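Long-range contacts in cysteine desulfurase (Stenotrophomonas maltophilia, PDB 6WCI), which probably removes sulfur from L-cysteine to give L-alanine, using pyridoxal 5'-phosphate, and passes the sulfur to a carrier: residues P226-D231 and N320-E325; D27-D32 and L402-T407. All blocks are in the same frame, centred on the assembly; numbering follows the deposited sequence.

Contact 1. Residues P226-D231 and N320-E325. With SO4 (sulfate ion), chain E.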
loop_
_atom_site.group_PDB
_atom_site.type_symbol
_atom_site.label_atom_id
_atom_site.label_comp_id
_atom_site.label_asym_id
_atom_site.label_seq_id
_atom_site.Cartn_x
_atom_site.Cartn_y
_atom_site.Cartn_z
ATOM N N PRO B 226 10.604 -15.955 4.193
ATOM C CA PRO B 226 11.871 -15.404 4.702
ATOM C C PRO B 226 12.777 -16.417 5.378
ATOM O O PRO B 226 13.950 -16.097 5.609
ATOM C CB PRO B 226 11.422 -14.328 5.699
ATOM C CG PRO B 226 10.057 -14.681 6.088
ATOM C CD PRO B 226 9.462 -15.530 5.031
ATOM N N HIS B 227 12.293 -17.626 5.675
ATOM C CA HIS B 227 13.034 -18.579 6.490
ATOM C C HIS B 227 13.353 -19.894 5.791
ATOM O O HIS B 227 14.171 -20.664 6.312
ATOM C CB HIS B 227 12.261 -18.878 7.787
ATOM C CG HIS B 227 11.990 -17.660 8.613
ATOM N ND1 HIS B 227 12.961 -17.048 9.377
ATOM C CD2 HIS B 227 10.863 -16.929 8.779
ATOM C CE1 HIS B 227 12.439 -16.000 9.989
ATOM N NE2 HIS B 227 11.167 -15.905 9.643
ATOM N N ARG B 228 12.751 -20.170 4.637
ATOM C CA ARG B 228 13.012 -21.408 3.921
ATOM C C ARG B 228 12.753 -21.194 2.440
ATOM O O ARG B 228 12.073 -20.244 2.038
ATOM C CB ARG B 228 12.134 -22.544 4.438
ATOM C CG ARG B 228 10.668 -22.313 4.132
ATOM C CD ARG B 228 9.779 -23.165 5.013
ATOM N NE ARG B 228 9.870 -24.578 4.670
ATOM C CZ ARG B 228 10.526 -25.486 5.381
ATOM N NH1 ARG B 228 11.165 -25.137 6.492
ATOM N NH2 ARG B 228 10.539 -26.747 4.978
ATOM N N LYS B 229 13.301 -22.094 1.627
ATOM C CA LYS B 229 13.003 -22.069 0.205
ATOM C C LYS B 229 11.584 -22.555 -0.011
ATOM O O LYS B 229 11.214 -23.636 0.451
ATOM C CB LYS B 229 13.978 -22.922 -0.599
ATOM C CG LYS B 229 13.693 -22.802 -2.097
ATOM C CD LYS B 229 14.827 -23.276 -2.982
ATOM C CE LYS B 229 14.536 -22.966 -4.448
ATOM N NZ LYS B 229 13.227 -23.527 -4.917
ATOM N N VAL B 230 10.784 -21.750 -0.694
ATOM C CA VAL B 230 9.429 -22.135 -1.046
ATOM C C VAL B 230 9.329 -22.151 -2.563
ATOM O O VAL B 230 9.553 -21.127 -3.222
ATOM C CB VAL B 230 8.372 -21.207 -0.426
ATOM C CG1 VAL B 230 6.978 -21.736 -0.739
ATOM C CG2 VAL B 230 8.564 -21.112 1.079
ATOM N N ASP B 231 9.046 -23.331 -3.108
ATOM C CA ASP B 231 8.600 -23.508 -4.485
ATOM C C ASP B 231 7.080 -23.461 -4.434
ATOM O O ASP B 231 6.416 -24.473 -4.192
ATOM C CB ASP B 231 9.129 -24.826 -5.043
ATOM C CG ASP B 231 8.658 -25.109 -6.461
ATOM O OD1 ASP B 231 7.730 -24.432 -6.952
ATOM O OD2 ASP B 231 9.224 -26.028 -7.094
ATOM N N ASN B 320 20.374 -22.291 2.253
ATOM C CA ASN B 320 21.447 -21.920 3.174
ATOM C C ASN B 320 20.894 -21.161 4.373
ATOM O O ASN B 320 21.361 -21.340 5.500
ATOM C CB ASN B 320 22.503 -21.082 2.448
ATOM C CG ASN B 320 23.300 -21.885 1.439
ATOM O OD1 ASN B 320 23.635 -23.042 1.677
ATOM N ND2 ASN B 320 23.607 -21.270 0.298
ATOM N N VAL B 321 19.887 -20.316 4.148
ATOM C CA VAL B 321 19.267 -19.573 5.244
ATOM C C VAL B 321 18.542 -20.521 6.190
ATOM O O VAL B 321 18.644 -20.399 7.417
ATOM C CB VAL B 321 18.310 -18.503 4.692
ATOM C CG1 VAL B 321 17.354 -18.049 5.776
ATOM C CG2 VAL B 321 19.091 -17.313 4.161
ATOM N N GLU B 322 17.773 -21.460 5.632
ATOM C CA GLU B 322 17.045 -22.415 6.460
ATOM C C GLU B 322 17.996 -23.212 7.341
ATOM O O GLU B 322 17.720 -23.434 8.528
ATOM C CB GLU B 322 16.227 -23.343 5.569
ATOM C CG GLU B 322 15.680 -24.565 6.278
ATOM C CD GLU B 322 14.865 -25.452 5.357
ATOM O OE1 GLU B 322 14.861 -25.200 4.133
ATOM O OE2 GLU B 322 14.227 -26.397 5.857
ATOM N N ALA B 323 19.135 -23.628 6.782
ATOM C CA ALA B 323 20.116 -24.376 7.565
ATOM C C ALA B 323 20.724 -23.504 8.653
ATOM O O ALA B 323 20.918 -23.956 9.785
ATOM C CB ALA B 323 21.199 -24.935 6.647
ATOM N N ARG B 324 21.005 -22.240 8.337
ATOM C CA ARG B 324 21.585 -21.337 9.327
ATOM C C ARG B 324 20.626 -21.108 10.490
ATOM O O ARG B 324 21.012 -21.205 11.659
ATOM C CB ARG B 324 21.949 -20.009 8.662
ATOM C CG ARG B 324 22.185 -18.869 9.620
ATOM C CD ARG B 324 23.488 -19.041 10.380
ATOM N NE ARG B 324 23.891 -17.799 11.028
ATOM C CZ ARG B 324 24.992 -17.667 11.764
ATOM N NH1 ARG B 324 25.781 -18.712 11.947
ATOM N NH2 ARG B 324 25.301 -16.500 12.321
ATOM N N GLU B 325 19.366 -20.784 10.190
ATOM C CA GLU B 325 18.440 -20.479 11.269
ATOM C C GLU B 325 18.043 -21.731 12.052
ATOM O O GLU B 325 17.640 -21.618 13.213
ATOM C CB GLU B 325 17.221 -19.748 10.702
ATOM C CG GLU B 325 17.582 -18.386 10.091
ATOM C CD GLU B 325 16.413 -17.689 9.417
ATOM O OE1 GLU B 325 16.566 -16.494 9.037
ATOM O OE2 GLU B 325 15.347 -18.322 9.272
HETATM S S SO4 E . 28.084 -16.884 14.663
HETATM O O1 SO4 E . 28.315 -15.782 13.734
HETATM O O2 SO4 E . 26.652 -17.051 14.880
HETATM O O3 SO4 E . 28.715 -16.587 15.954
HETATM O O4 SO4 E . 28.629 -18.099 14.061
HETATM O O HOH W 1 15.195 -14.983 7.620
#
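A buried histidine and a buried glutamate meet here in a short hydrogen bond: ND1 of His227 gives its proton to OE2 of Glu325 over 2.7 Å. The acceptor lies almost exactly in the imidazole plane, while ND1 comes to the syn side of the carboxylate but 28° out of its plane, and the two flat groups are turned 54° against each other. The other oxygen of Glu325, OE1, takes a bond from a water that also donates to Pro226 O, 2.6 Å from the water oxygen, and a weak one from Phe404 N. CB of Pro226 lies over one face of the His227 ring, offset toward its rim.

One helical turn earlier the helix touches the loop again. Glu322 CA sits 3.4 Å from His227 O in a CA-H...O contact, and Val321 CG1 packs beside Pro226 O at 3.9 Å. Glu322 then stretches out to Arg228, with CG anti to the backbone N (chi1 167°). Its OE1 lies over one face of the guanidinium. Glu322 OE2 is 3.4 Å from Arg228 NH1, well out of the guanidinium plane, so this salt bridge works by charge alone. The other terminal nitrogen of Arg228, NH2, forms a salt bridge with Glu350. Elsewhere on the helix, Arg324 NH2 holds sulfate O2 at 2.9 Å; the ion, probably from the crystallisation liquor, also binds His408 N.

The loop contacts fasten helix 318-336 of the small domain to the loop that follows strand 216-220 of the large, cofactor-binding domain, where Pro226 also touches Met247, next to the lysine that carries the cofactor. With its ND1 proton directed at Glu325, the His227 ring has its rotation fixed, and the buried carboxylate would probably raise the basicity of the imidazole.

Contact 2. Residues D27-D32 and L402-T407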
loop_
_atom_site.group_PDB
_atom_site.type_symbol
_atom_site.label_atom_id
_atom_site.label_comp_id
_atom_site.label_asym_id
_atom_site.label_seq_id
_atom_site.Cartn_x
_atom_site.Cartn_y
_atom_site.Cartn_z
ATOM N N ASP B 27 29.268 -14.088 9.064
ATOM C CA ASP B 27 29.746 -12.843 9.665
ATOM C C ASP B 27 29.724 -11.703 8.658
ATOM O O ASP B 27 29.340 -10.575 8.990
ATOM C CB ASP B 27 31.153 -13.042 10.222
ATOM C CG ASP B 27 31.182 -14.032 11.361
ATOM O OD1 ASP B 27 30.496 -13.774 12.372
ATOM O OD2 ASP B 27 31.863 -15.077 11.244
ATOM N N ARG B 28 30.135 -11.976 7.422
ATOM C CA ARG B 28 30.097 -10.952 6.390
ATOM C C ARG B 28 28.664 -10.620 5.996
ATOM O O ARG B 28 28.373 -9.469 5.662
ATOM C CB ARG B 28 30.904 -11.409 5.177
ATOM C CG ARG B 28 30.735 -10.542 3.944
ATOM C CD ARG B 28 31.434 -9.193 4.100
ATOM N NE ARG B 28 31.124 -8.316 2.978
ATOM C CZ ARG B 28 30.004 -7.623 2.878
ATOM N NH1 ARG B 28 29.088 -7.714 3.833
ATOM N NH2 ARG B 28 29.793 -6.849 1.822
ATOM N N VAL B 29 27.754 -11.602 6.058
ATOM C CA VAL B 29 26.353 -11.343 5.707
ATOM C C VAL B 29 25.722 -10.364 6.694
ATOM O O VAL B 29 25.041 -9.412 6.295
ATOM C CB VAL B 29 25.555 -12.659 5.634
ATOM C CG1 VAL B 29 24.075 -12.373 5.378
ATOM C CG2 VAL B 29 26.109 -13.576 4.549
ATOM N N ARG B 30 25.944 -10.582 7.994
ATOM C CA ARG B 30 25.403 -9.695 9.024
ATOM C C ARG B 30 25.883 -8.250 8.862
ATOM O O ARG B 30 25.178 -7.318 9.259
ATOM C CB ARG B 30 25.784 -10.225 10.413
ATOM C CG ARG B 30 25.581 -9.229 11.567
ATOM C CD ARG B 30 25.952 -9.803 12.942
ATOM N NE ARG B 30 25.740 -8.806 13.985
ATOM C CZ ARG B 30 24.650 -8.699 14.737
ATOM N NH1 ARG B 30 23.630 -9.555 14.607
ATOM N NH2 ARG B 30 24.595 -7.736 15.645
ATOM N N LEU B 31 27.080 -8.038 8.315
ATOM C CA LEU B 31 27.560 -6.667 8.144
ATOM C C LEU B 31 26.783 -5.904 7.078
ATOM O O LEU B 31 26.894 -4.673 7.012
ATOM C CB LEU B 31 29.046 -6.659 7.794
ATOM C CG LEU B 31 29.987 -7.316 8.807
ATOM C CD1 LEU B 31 31.430 -7.178 8.349
ATOM C CD2 LEU B 31 29.798 -6.721 10.192
ATOM N N ASP B 32 26.002 -6.600 6.253
ATOM C CA ASP B 32 25.159 -5.928 5.273
ATOM C C ASP B 32 24.005 -5.171 5.903
ATOM O O ASP B 32 23.356 -4.390 5.205
ATOM C CB ASP B 32 24.589 -6.941 4.280
ATOM C CG ASP B 32 25.580 -7.324 3.219
ATOM O OD1 ASP B 32 26.479 -6.510 2.934
ATOM O OD2 ASP B 32 25.466 -8.439 2.679
ATOM N N LEU B 402 14.299 -15.505 15.573
ATOM C CA LEU B 402 15.660 -15.326 15.102
ATOM C C LEU B 402 15.691 -15.234 13.582
ATOM O O LEU B 402 14.832 -15.790 12.890
ATOM C CB LEU B 402 16.527 -16.494 15.572
ATOM C CG LEU B 402 16.489 -16.760 17.083
ATOM C CD1 LEU B 402 17.274 -18.026 17.463
ATOM C CD2 LEU B 402 17.013 -15.555 17.842
ATOM N N ALA B 403 16.682 -14.513 13.070
ATOM C CA ALA B 403 16.953 -14.429 11.642
ATOM C C ALA B 403 18.398 -14.831 11.390
ATOM O O ALA B 403 19.207 -14.925 12.314
ATOM C CB ALA B 403 16.683 -13.024 11.102
ATOM N N PHE B 404 18.710 -15.076 10.117
ATOM C CA PHE B 404 20.029 -15.587 9.764
ATOM C C PHE B 404 21.145 -14.623 10.170
ATOM O O PHE B 404 22.268 -15.065 10.445
ATOM C CB PHE B 404 20.093 -15.882 8.266
ATOM C CG PHE B 404 19.785 -14.683 7.398
ATOM C CD1 PHE B 404 20.785 -13.773 7.062
ATOM C CD2 PHE B 404 18.502 -14.470 6.920
ATOM C CE1 PHE B 404 20.498 -12.671 6.267
ATOM C CE2 PHE B 404 18.208 -13.375 6.128
ATOM C CZ PHE B 404 19.207 -12.473 5.802
ATOM N N TYR B 405 20.860 -13.316 10.223
ATOM C CA TYR B 405 21.857 -12.326 10.625
ATOM C C TYR B 405 22.030 -12.224 12.137
ATOM O O TYR B 405 22.886 -11.464 12.596
ATOM C CB TYR B 405 21.516 -10.941 10.047
ATOM C CG TYR B 405 20.079 -10.514 10.208
ATOM C CD1 TYR B 405 19.586 -10.104 11.433
ATOM C CD2 TYR B 405 19.218 -10.491 9.114
ATOM C CE1 TYR B 405 18.260 -9.718 11.580
ATOM C CE2 TYR B 405 17.895 -10.108 9.244
ATOM C CZ TYR B 405 17.418 -9.711 10.475
ATOM O OH TYR B 405 16.090 -9.331 10.609
ATOM N N ASN B 406 21.241 -12.947 12.924
ATOM C CA ASN B 406 21.575 -13.087 14.330
ATOM C C ASN B 406 22.756 -14.042 14.479
ATOM O O ASN B 406 23.142 -14.746 13.540
ATOM C CB ASN B 406 20.375 -13.593 15.126
ATOM C CG ASN B 406 19.251 -12.584 15.184
ATOM O OD1 ASN B 406 18.123 -12.868 14.770
ATOM N ND2 ASN B 406 19.552 -11.394 15.706
ATOM N N THR B 407 23.340 -14.065 15.677
ATOM C CA THR B 407 24.554 -14.826 15.928
ATOM C C THR B 407 24.393 -15.708 17.161
ATOM O O THR B 407 23.512 -15.493 17.999
ATOM C CB THR B 407 25.768 -13.907 16.129
ATOM O OG1 THR B 407 25.628 -13.204 17.369
ATOM C CG2 THR B 407 25.877 -12.900 14.984
#
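Tyr405 O receives NH1 of Arg30 at 2.9 Å, with an N-H...O angle of 152°; the oxygen lies at the edge of the guanidinium, near its plane, and the donor is tilted 20° from the carbonyl plane. The arginine gets there with its chain extended from CG to NE, lying alongside the carbonyl so that CD also comes within 3.5 Å of Tyr405 O. The same NH1 forms a salt bridge with Glu410, on the helix that follows. Thr407 crosses the arginine at about a right angle, its CG2 3.7 Å from Arg30 CD, while its OG1 caps helix 408-422 through Glu410 N. Residues Ala403 to Asn406 make a type I beta turn between strand 397-401 of the small-domain sheet and that helix, and the short N-terminal helix 26-30 packs against it. Asn406 OD1 braces the turn by accepting Ala403 N, 2.8 Å away, on a lone pair in its carbonyl plane. Beside the polar grip, Val29 brings CG1 to the edge of the Phe404 ring, 3.7 Å from CE1, and both side chains also rest on Leu316 of helix 300-316.

The two contacts lie on the same side of the chain's centre, their centres about 14 Å apart, and the turn 402-407 joins them. Arg324 and Glu325 of contact 1 both reach its backbone: Arg324 NE bonds to Phe404 O, with a weaker bond from NH2 to Asn406 O. Contact 1 is partly buried and ties the small domain to the large one; contact 2 is the more buried of the pair although it is farther from the chain centre, about 20 Å against 14 Å, and pins the N-terminal helix to the small domain. Carboxylates dominate the first, whereas the second pairs an arginine with a backbone carbonyl beside an apolar patch.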